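Local coordinates for Er-derived vesicles protein ERV41 (Saccharomyces cerevisiae, PDB 3ZLC) that serves in COPII-coated vesicles for efficient transport of a subset of secretory proteins to the Golgi and facilitates retrograde transport to the endoplasmic reticulum, at residues Q182-T187 against R218-D223; F154-N159 against T177-Q182; Y167-N172 against K201-E206. One frame throughout, in Å; residues are numbered along the deposited sequence.

In the fold
All three contacts lie in the lumenal domain of Erv41, which is built of strands and loops, with hardly any helix. Interaction 2 is buried and pairs strands 156-163 and 177-179 through backbone hydrogen bonds. Interaction 1 follows in series, sharing Gln182, and joins the loop leaving strand 177-179 to the end of strand 209-219; this surface contact relies on apolar packing and bridging waters. The two touch where Phe154 N meets Pro185 O at 2.8 Å, probably a hydrogen bond. Interaction 3, another surface contact, is on the opposite side of the chain's centre, its centre about 38 Å from that of interaction 1. There two loops meet through a leucine and aromatic side chains.

Interaction 1 (Q182-T187 against R218-D223)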
loop_
_atom_site.group_PDB
_atom_site.type_symbol
_atom_site.label_atom_id
_atom_site.label_comp_id
_atom_site.label_asym_id
_atom_site.label_seq_id
_atom_site.Cartn_x
_atom_site.Cartn_y
_atom_site.Cartn_z
ATOM N N GLN A 182 2.450 -17.086 8.150
ATOM C CA GLN A 182 2.605 -17.217 9.590
ATOM C C GLN A 182 3.998 -17.734 9.948
ATOM O O GLN A 182 4.462 -17.553 11.074
ATOM C CB GLN A 182 1.496 -18.110 10.169
ATOM C CG GLN A 182 0.083 -17.666 9.772
ATOM C CD GLN A 182 -1.017 -18.400 10.528
ATOM O OE1 GLN A 182 -1.761 -19.200 9.953
ATOM N NE2 GLN A 182 -1.135 -18.114 11.822
ATOM N N ASP A 183 4.670 -18.343 8.974
ATOM C CA ASP A 183 6.021 -18.861 9.171
ATOM C C ASP A 183 7.112 -17.837 8.817
ATOM O O ASP A 183 8.259 -17.984 9.222
ATOM C CB ASP A 183 6.212 -20.151 8.364
ATOM C CG ASP A 183 5.315 -21.280 8.849
ATOM O OD1 ASP A 183 4.955 -21.287 10.046
ATOM O OD2 ASP A 183 4.969 -22.159 8.028
ATOM N N GLU A 184 6.758 -16.803 8.066
ATOM C CA GLU A 184 7.730 -15.769 7.720
ATOM C C GLU A 184 7.210 -14.367 8.042
ATOM O O GLU A 184 6.911 -13.596 7.129
ATOM C CB GLU A 184 8.111 -15.857 6.231
ATOM C CG GLU A 184 8.691 -17.212 5.778
ATOM C CD GLU A 184 10.028 -17.538 6.423
ATOM O OE1 GLU A 184 10.731 -16.601 6.860
ATOM O OE2 GLU A 184 10.379 -18.736 6.493
ATOM N N PRO A 185 7.117 -14.026 9.346
ATOM C CA PRO A 185 6.620 -12.701 9.754
ATOM C C PRO A 185 7.491 -11.539 9.281
ATOM O O PRO A 185 6.961 -10.449 9.056
ATOM C CB PRO A 185 6.656 -12.763 11.297
ATOM C CG PRO A 185 7.616 -13.888 11.636
ATOM C CD PRO A 185 7.438 -14.881 10.506
ATOM N N LEU A 186 8.802 -11.755 9.162
ATOM C CA LEU A 186 9.723 -10.666 8.820
ATOM C C LEU A 186 10.014 -10.574 7.322
ATOM O O LEU A 186 11.044 -10.034 6.894
ATOM C CB LEU A 186 11.015 -10.815 9.601
ATOM C CG LEU A 186 10.788 -10.679 11.108
ATOM C CD1 LEU A 186 12.033 -11.047 11.908
ATOM C CD2 LEU A 186 10.383 -9.255 11.371
ATOM N N THR A 187 9.102 -11.113 6.527
ATOM C CA THR A 187 9.204 -11.008 5.080
ATOM C C THR A 187 9.105 -9.548 4.644
ATOM O O THR A 187 8.314 -8.774 5.186
ATOM C CB THR A 187 8.129 -11.868 4.412
ATOM O OG1 THR A 187 8.433 -13.242 4.681
ATOM C CG2 THR A 187 8.087 -11.641 2.890
ATOM N N ARG A 218 9.262 -10.379 -3.129
ATOM C CA ARG A 218 9.270 -10.734 -1.712
ATOM C C ARG A 218 10.681 -11.145 -1.348
ATOM O O ARG A 218 11.360 -11.775 -2.157
ATOM C CB ARG A 218 8.330 -11.904 -1.432
ATOM C CG ARG A 218 6.899 -11.504 -1.213
ATOM C CD ARG A 218 6.048 -12.715 -0.869
ATOM N NE ARG A 218 6.070 -13.703 -1.940
ATOM C CZ ARG A 218 5.409 -13.570 -3.087
ATOM N NH1 ARG A 218 4.678 -12.483 -3.316
ATOM N NH2 ARG A 218 5.482 -14.521 -4.008
ATOM N N TYR A 219 11.129 -10.783 -0.147
ATOM C CA TYR A 219 12.462 -11.180 0.319
ATOM C C TYR A 219 12.363 -11.732 1.730
ATOM O O TYR A 219 11.760 -11.105 2.604
ATOM C CB TYR A 219 13.418 -9.978 0.318
ATOM C CG TYR A 219 13.629 -9.365 -1.047
ATOM C CD1 TYR A 219 14.541 -9.913 -1.945
ATOM C CD2 TYR A 219 12.913 -8.245 -1.440
ATOM C CE1 TYR A 219 14.727 -9.360 -3.208
ATOM C CE2 TYR A 219 13.091 -7.679 -2.704
ATOM C CZ TYR A 219 13.999 -8.242 -3.578
ATOM O OH TYR A 219 14.188 -7.691 -4.826
ATOM N N LEU A 220 12.960 -12.895 1.962
ATOM C CA LEU A 220 12.979 -13.491 3.298
ATOM C C LEU A 220 13.899 -12.665 4.187
ATOM O O LEU A 220 14.858 -12.069 3.687
ATOM C CB LEU A 220 13.488 -14.930 3.240
ATOM C CG LEU A 220 12.765 -15.949 2.353
ATOM C CD1 LEU A 220 11.261 -15.824 2.491
ATOM C CD2 LEU A 220 13.192 -15.841 0.886
ATOM N N TYR A 221 13.629 -12.634 5.493
ATOM C CA TYR A 221 14.429 -11.818 6.406
ATOM C C TYR A 221 15.927 -12.139 6.361
ATOM O O TYR A 221 16.766 -11.230 6.444
ATOM C CB TYR A 221 13.916 -11.934 7.847
ATOM C CG TYR A 221 14.741 -11.124 8.836
ATOM C CD1 TYR A 221 14.734 -9.733 8.790
ATOM C CD2 TYR A 221 15.522 -11.747 9.808
ATOM C CE1 TYR A 221 15.476 -8.980 9.674
ATOM C CE2 TYR A 221 16.273 -10.998 10.707
ATOM C CZ TYR A 221 16.240 -9.611 10.630
ATOM O OH TYR A 221 16.972 -8.841 11.504
ATOM N N LYS A 222 16.257 -13.427 6.237
ATOM C CA LYS A 222 17.655 -13.866 6.239
ATOM C C LYS A 222 18.474 -13.221 5.110
ATOM O O LYS A 222 19.674 -12.972 5.263
ATOM C CB LYS A 222 17.750 -15.403 6.182
ATOM C CG LYS A 222 17.077 -16.040 4.964
ATOM C CD LYS A 222 17.328 -17.544 4.916
ATOM C CE LYS A 222 16.777 -18.148 3.626
ATOM N NZ LYS A 222 17.319 -17.475 2.411
ATOM N N ASP A 223 17.817 -12.939 3.989
ATOM C CA ASP A 223 18.486 -12.336 2.842
ATOM C C ASP A 223 18.642 -10.826 3.034
ATOM O O ASP A 223 19.709 -10.258 2.770
ATOM C CB ASP A 223 17.714 -12.655 1.557
ATOM C CG ASP A 223 17.720 -14.138 1.235
ATOM O OD1 ASP A 223 18.787 -14.769 1.386
ATOM O OD2 ASP A 223 16.661 -14.674 0.843
HETATM O O HOH W 1 11.120 -13.874 6.184
HETATM O O HOH W 2 12.849 -9.143 5.123
#
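Leu186 and Thr187, at the end of a type I turn that starts at Glu184, run beside Tyr221 and Leu220, with the CA atoms of Thr187 and Leu220 4.9 Å apart. The side chains of Leu186 and Tyr221 leave their backbones in the same direction, Leu186 CB 3.6 Å from Tyr221 CB, and Leu186 CD1 makes a CH-pi contact over one face of the tyrosine ring, 4.1 Å from the centroid. Tyr221 CG stands opposite the backbone N (chi1 179°), which lays the ring along the leucine. An alanine here would remove the ring and is likely to leave Leu186 CD1 without its aromatic cover. Next along the chain, Thr187 CA gives a C-H...O contact to Tyr219 O (3.6 Å). Thr187 OG1 donates to Glu184 O at 2.9 Å, tying the turn together. One water accepts from Tyr221 N (2.9 Å) and donates to both Glu184 OE1 and Thr187 OG1; a second donates to Leu186 O and, weakly, to Tyr219 O. The first water serves an N-H at the start of helix 221-224, whose N-cap is Leu220. Here a type I turn just before strand 188-200 packs where strand 209-219 gives way to that short helix, with waters bridging the two.

Interaction 2 (F154-N159 against T177-Q182)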
loop_
_atom_site.group_PDB
_atom_site.type_symbol
_atom_site.label_atom_id
_atom_site.label_comp_id
_atom_site.label_asym_id
_atom_site.label_seq_id
_atom_site.Cartn_x
_atom_site.Cartn_y
_atom_site.Cartn_z
ATOM N N PHE A 154 4.954 -8.465 9.146
ATOM C CA PHE A 154 4.555 -7.635 8.009
ATOM C C PHE A 154 3.492 -8.251 7.100
ATOM O O PHE A 154 3.295 -7.803 5.966
ATOM C CB PHE A 154 5.789 -7.146 7.234
ATOM C CG PHE A 154 6.625 -6.163 8.022
ATOM C CD1 PHE A 154 6.160 -4.875 8.258
ATOM C CD2 PHE A 154 7.858 -6.537 8.550
ATOM C CE1 PHE A 154 6.923 -3.961 9.003
ATOM C CE2 PHE A 154 8.628 -5.634 9.292
ATOM C CZ PHE A 154 8.159 -4.346 9.519
ATOM N N ASN A 155 2.782 -9.255 7.611
ATOM C CA ASN A 155 1.509 -9.645 7.007
ATOM C C ASN A 155 0.679 -8.376 6.851
ATOM O O ASN A 155 0.711 -7.493 7.704
ATOM C CB ASN A 155 0.764 -10.645 7.903
ATOM C CG ASN A 155 1.611 -11.849 8.254
ATOM O OD1 ASN A 155 2.220 -12.461 7.381
ATOM N ND2 ASN A 155 1.670 -12.180 9.537
ATOM N N HIS A 156 -0.048 -8.247 5.749
ATOM C CA HIS A 156 -0.773 -7.001 5.557
ATOM C C HIS A 156 -1.964 -7.187 4.643
ATOM O O HIS A 156 -2.039 -8.163 3.887
ATOM C CB HIS A 156 0.160 -5.909 5.007
ATOM C CG HIS A 156 0.767 -6.248 3.681
ATOM N ND1 HIS A 156 1.876 -7.054 3.560
ATOM C CD2 HIS A 156 0.421 -5.891 2.414
ATOM C CE1 HIS A 156 2.192 -7.183 2.279
ATOM N NE2 HIS A 156 1.327 -6.486 1.566
ATOM N N VAL A 157 -2.911 -6.261 4.757
ATOM C CA VAL A 157 -4.078 -6.227 3.886
ATOM C C VAL A 157 -4.081 -4.867 3.248
ATOM O O VAL A 157 -3.993 -3.860 3.948
ATOM C CB VAL A 157 -5.383 -6.336 4.693
ATOM C CG1 VAL A 157 -6.595 -6.072 3.780
ATOM C CG2 VAL A 157 -5.484 -7.718 5.335
ATOM N N ILE A 158 -4.169 -4.815 1.926
ATOM C CA ILE A 158 -4.266 -3.518 1.274
ATOM C C ILE A 158 -5.719 -3.334 0.877
ATOM O O ILE A 158 -6.195 -3.998 -0.050
ATOM C CB ILE A 158 -3.364 -3.448 0.003
ATOM C CG1 ILE A 158 -1.885 -3.586 0.401
ATOM C CG2 ILE A 158 -3.576 -2.114 -0.729
ATOM C CD1 ILE A 158 -0.937 -3.953 -0.769
ATOM N N ASN A 159 -6.435 -2.454 1.572
ATOM C CA ASN A 159 -7.821 -2.194 1.197
ATOM C C ASN A 159 -7.856 -1.214 0.036
ATOM O O ASN A 159 -8.655 -1.374 -0.895
ATOM C CB ASN A 159 -8.628 -1.659 2.386
ATOM C CG ASN A 159 -8.630 -2.615 3.540
ATOM O OD1 ASN A 159 -9.033 -3.772 3.382
ATOM N ND2 ASN A 159 -8.132 -2.164 4.708
ATOM N N THR A 177 -6.408 -6.765 -1.548
ATOM C CA THR A 177 -5.478 -7.884 -1.626
ATOM C C THR A 177 -4.815 -8.020 -0.268
ATOM O O THR A 177 -4.845 -7.088 0.526
ATOM C CB THR A 177 -4.376 -7.644 -2.668
ATOM O OG1 THR A 177 -3.611 -6.503 -2.282
ATOM C CG2 THR A 177 -4.979 -7.412 -4.055
ATOM N N ALA A 178 -4.211 -9.172 -0.006
ATOM C CA ALA A 178 -3.523 -9.395 1.263
ATOM C C ALA A 178 -2.352 -10.341 1.040
ATOM O O ALA A 178 -2.397 -11.204 0.154
ATOM C CB ALA A 178 -4.500 -9.980 2.310
ATOM N N GLN A 179 -1.308 -10.171 1.842
ATOM C CA GLN A 179 -0.218 -11.136 1.897
ATOM C C GLN A 179 0.029 -11.504 3.354
ATOM O O GLN A 179 0.071 -10.639 4.231
ATOM C CB GLN A 179 1.047 -10.561 1.240
ATOM C CG GLN A 179 0.914 -10.436 -0.283
ATOM C CD GLN A 179 2.246 -10.395 -1.027
ATOM O OE1 GLN A 179 2.957 -11.399 -1.103
ATOM N NE2 GLN A 179 2.574 -9.234 -1.602
ATOM N N PHE A 180 0.171 -12.797 3.613
ATOM C CA PHE A 180 0.515 -13.249 4.944
ATOM C C PHE A 180 1.240 -14.579 4.889
ATOM O O PHE A 180 1.049 -15.378 3.973
ATOM C CB PHE A 180 -0.725 -13.363 5.831
ATOM C CG PHE A 180 -1.551 -14.565 5.548
ATOM C CD1 PHE A 180 -1.306 -15.760 6.211
ATOM C CD2 PHE A 180 -2.576 -14.509 4.625
ATOM C CE1 PHE A 180 -2.062 -16.883 5.946
ATOM C CE2 PHE A 180 -3.346 -15.626 4.367
ATOM C CZ PHE A 180 -3.086 -16.816 5.021
ATOM N N ASN A 181 2.057 -14.816 5.900
ATOM C CA ASN A 181 2.820 -16.051 6.000
ATOM C C ASN A 181 3.145 -16.183 7.470
ATOM O O ASN A 181 4.000 -15.459 7.984
ATOM C CB ASN A 181 4.109 -15.970 5.160
ATOM C CG ASN A 181 4.906 -17.279 5.162
ATOM O OD1 ASN A 181 4.852 -18.069 6.112
ATOM N ND2 ASN A 181 5.666 -17.501 4.094
ATOM N N GLN A 182 2.450 -17.086 8.150
ATOM C CA GLN A 182 2.605 -17.217 9.590
ATOM C C GLN A 182 3.998 -17.734 9.948
ATOM O O GLN A 182 4.462 -17.553 11.074
ATOM C CB GLN A 182 1.496 -18.110 10.169
ATOM C CG GLN A 182 0.083 -17.666 9.772
ATOM C CD GLN A 182 -1.017 -18.400 10.528
ATOM O OE1 GLN A 182 -1.761 -19.200 9.953
ATOM N NE2 GLN A 182 -1.135 -18.114 11.822
HETATM O O HOH W 3 3.714 -13.978 10.249
#
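His156-Ile158 and Thr177-Gln179 pair as antiparallel strands, their axes 4.7 Å apart at closest approach and their directions 164° apart. His156 with Gln179 and Ile158 with Thr177 are hydrogen-bonded pairs; Val157 with Ala178, between them, is a non-hydrogen-bonded pair. The bond from His156 N to Gln179 O measures 2.8 Å, and so does that from Ile158 N to Thr177 O. Val157 CG2 and Ala178 CB touch on one face of the sheet, at 3.9 Å. On the other, the His156 and Gln179 side chains lie alongside each other, His156 CE1 3.7 Å from Gln179 CB. A chi1 of 61° sets His156 CG between its backbone N and carbonyl carbon, and ND1 turns back to donate to Phe154 O (2.9 Å), which lies nearly in the ring plane. Tyr191 OH is hydrogen-bonded to His156 NE2 and also to Gln179 NE2, so both ring nitrogens have partners, which helps fix the ring's rotation. Beyond the last pair, Asn155 continues the link through its side chain: OD1 takes the N-H of Asn181 from above its carbonyl plane (2.8 Å), and a water joins ND2 to Asn181 O. Strand 156-163 is flanked on its other edge by strand 19-28, making this an interior antiparallel pairing of a mixed six-stranded sheet, with strand 177-179 next to the edge strand 67-68.

Interaction 3 (Y167-N172 against K201-E206); sequences YPYIDN and KKLGAE
Leu203 CD1 approaches the rings of Tyr167 and Tyr169 obliquely, while Ile170 CB, from the same turn as the tyrosines, sits over the centre of one face of the Tyr167 ring, 3.6 Å above its plane. The methyl touches three consecutive residues, Tyr167, Pro168 and Tyr169. Nearest to Leu203 CD1 is Tyr169 CE2, at 3.5 Å. Tyr167 contributes its CB, 3.8 Å from Leu203 CD1, and Pro168 meets the methyl with its ring carbon CD, 4.1 Å from Leu203 CD1. Tyr169 and Leu203 run past one another head to tail, which carries the phenol oxygen beyond the methyl to Leu203 CD2 and to Lys202 CB, 3.7 Å from Tyr169 OH. The Lys202 side chain lies roughly perpendicular to that of Tyr169, and the contact uses its aliphatic base. With CG opposite the carbonyl carbon (chi1 -64°), Leu203 extends its branches to the tyrosines. The three residues it meets belong to a type I turn from Tyr167 to Ile170, closed by the bond from Ile170 N to Tyr167 O (3.1 Å). Both tyrosine rings also meet Phe200, at the end of strand 188-200, and Tyr167 OH is hydrogen-bonded to Asn210 O. The contact thus packs the loop between strands 156-163 and 177-179 against the loop that connects strands 188-200 and 209-219, joining a connection of one sheet to a hairpin end of the other.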
loop_
_atom_site.group_PDB
_atom_site.type_symbol
_atom_site.label_atom_id
_atom_site.label_comp_id
_atom_site.label_asym_id
_atom_site.label_seq_id
_atom_site.Cartn_x
_atom_site.Cartn_y
_atom_site.Cartn_z
ATOM N N TYR A 167 -12.162 7.561 -9.031
ATOM C CA TYR A 167 -13.106 7.775 -10.133
ATOM C C TYR A 167 -13.904 6.489 -10.322
ATOM O O TYR A 167 -13.466 5.431 -9.860
ATOM C CB TYR A 167 -12.368 8.213 -11.412
ATOM C CG TYR A 167 -11.285 7.269 -11.868
ATOM C CD1 TYR A 167 -10.028 7.279 -11.273
ATOM C CD2 TYR A 167 -11.512 6.382 -12.916
ATOM C CE1 TYR A 167 -9.020 6.410 -11.702
ATOM C CE2 TYR A 167 -10.516 5.510 -13.345
ATOM C CZ TYR A 167 -9.274 5.539 -12.737
ATOM O OH TYR A 167 -8.286 4.678 -13.163
ATOM N N PRO A 168 -15.076 6.573 -10.976
ATOM C CA PRO A 168 -15.993 5.422 -10.964
ATOM C C PRO A 168 -15.450 4.186 -11.686
ATOM O O PRO A 168 -15.892 3.068 -11.400
ATOM C CB PRO A 168 -17.227 5.954 -11.701
ATOM C CG PRO A 168 -17.179 7.426 -11.469
ATOM C CD PRO A 168 -15.729 7.785 -11.513
ATOM N N TYR A 169 -14.500 4.379 -12.594
ATOM C CA TYR A 169 -13.996 3.281 -13.424
ATOM C C TYR A 169 -12.747 2.647 -12.838
ATOM O O TYR A 169 -12.182 1.718 -13.429
ATOM C CB TYR A 169 -13.633 3.805 -14.816
ATOM C CG TYR A 169 -14.574 4.868 -15.338
ATOM C CD1 TYR A 169 -15.952 4.684 -15.303
ATOM C CD2 TYR A 169 -14.083 6.064 -15.856
ATOM C CE1 TYR A 169 -16.828 5.672 -15.786
ATOM C CE2 TYR A 169 -14.950 7.053 -16.343
ATOM C CZ TYR A 169 -16.315 6.846 -16.299
ATOM O OH TYR A 169 -17.171 7.811 -16.797
ATOM N N ILE A 170 -12.312 3.152 -11.688
ATOM C CA ILE A 170 -11.016 2.769 -11.130
ATOM C C ILE A 170 -10.932 1.268 -10.823
ATOM O O ILE A 170 -11.913 0.632 -10.444
ATOM C CB ILE A 170 -10.654 3.628 -9.888
ATOM C CG1 ILE A 170 -9.149 3.603 -9.603
ATOM C CG2 ILE A 170 -11.453 3.214 -8.673
ATOM C CD1 ILE A 170 -8.730 4.712 -8.606
ATOM N N ASP A 171 -9.759 0.696 -11.026
ATOM C CA ASP A 171 -9.558 -0.713 -10.737
ATOM C C ASP A 171 -8.078 -0.837 -10.439
ATOM O O ASP A 171 -7.275 -0.986 -11.353
ATOM C CB ASP A 171 -9.953 -1.563 -11.961
ATOM C CG ASP A 171 -9.956 -3.064 -11.652
ATOM O OD1 ASP A 171 -9.376 -3.444 -10.613
ATOM O OD2 ASP A 171 -10.535 -3.865 -12.428
ATOM N N ASN A 172 -7.712 -0.700 -9.165
ATOM C CA ASN A 172 -6.310 -0.699 -8.754
ATOM C C ASN A 172 -5.858 -2.125 -8.463
ATOM O O ASN A 172 -6.535 -2.851 -7.727
ATOM C CB ASN A 172 -6.138 0.152 -7.479
ATOM C CG ASN A 172 -6.571 1.590 -7.682
ATOM O OD1 ASN A 172 -6.039 2.285 -8.567
ATOM N ND2 ASN A 172 -7.557 2.043 -6.893
ATOM N N LYS A 201 -12.836 11.804 -21.012
ATOM C CA LYS A 201 -13.623 12.961 -21.437
ATOM C C LYS A 201 -15.003 13.011 -20.772
ATOM O O LYS A 201 -15.612 14.078 -20.672
ATOM C CB LYS A 201 -13.732 13.003 -22.966
ATOM C CG LYS A 201 -12.441 13.436 -23.651
ATOM C CD LYS A 201 -12.571 13.407 -25.166
ATOM C CE LYS A 201 -11.279 13.867 -25.831
ATOM N NZ LYS A 201 -11.309 13.669 -27.309
ATOM N N LYS A 202 -15.483 11.860 -20.302
ATOM C CA LYS A 202 -16.749 11.795 -19.565
ATOM C C LYS A 202 -16.638 12.385 -18.154
ATOM O O LYS A 202 -17.649 12.646 -17.503
ATOM C CB LYS A 202 -17.247 10.348 -19.481
ATOM C CG LYS A 202 -18.159 9.925 -20.629
ATOM C CD LYS A 202 -18.759 8.547 -20.359
ATOM C CE LYS A 202 -20.202 8.454 -20.852
ATOM N NZ LYS A 202 -20.351 7.742 -22.150
ATOM N N LEU A 203 -15.407 12.598 -17.693
ATOM C CA LEU A 203 -15.155 13.088 -16.339
ATOM C C LEU A 203 -14.549 14.501 -16.318
ATOM O O LEU A 203 -14.762 15.273 -15.372
ATOM C CB LEU A 203 -14.232 12.114 -15.595
ATOM C CG LEU A 203 -14.805 10.720 -15.343
ATOM C CD1 LEU A 203 -13.837 9.883 -14.521
ATOM C CD2 LEU A 203 -16.157 10.802 -14.652
ATOM N N GLY A 204 -13.790 14.835 -17.359
ATOM C CA GLY A 204 -13.114 16.123 -17.425
ATOM C C GLY A 204 -11.614 16.010 -17.188
ATOM O O GLY A 204 -11.140 15.027 -16.615
ATOM N N ALA A 205 -10.868 17.025 -17.612
ATOM C CA ALA A 205 -9.412 17.028 -17.461
ATOM C C ALA A 205 -8.972 17.522 -16.083
ATOM O O ALA A 205 -7.827 17.320 -15.682
ATOM C CB ALA A 205 -8.770 17.868 -18.565
ATOM N N GLU A 206 -9.883 18.176 -15.370
ATOM C CA GLU A 206 -9.586 18.713 -14.047
ATOM C C GLU A 206 -9.441 17.629 -12.985
ATOM O O GLU A 206 -8.836 17.858 -11.935
ATOM C CB GLU A 206 -10.653 19.724 -13.620
ATOM C CG GLU A 206 -12.020 19.120 -13.339
ATOM C CD GLU A 206 -12.835 18.869 -14.603
ATOM O OE1 GLU A 206 -12.359 19.218 -15.708
ATOM O OE2 GLU A 206 -13.959 18.331 -14.491
#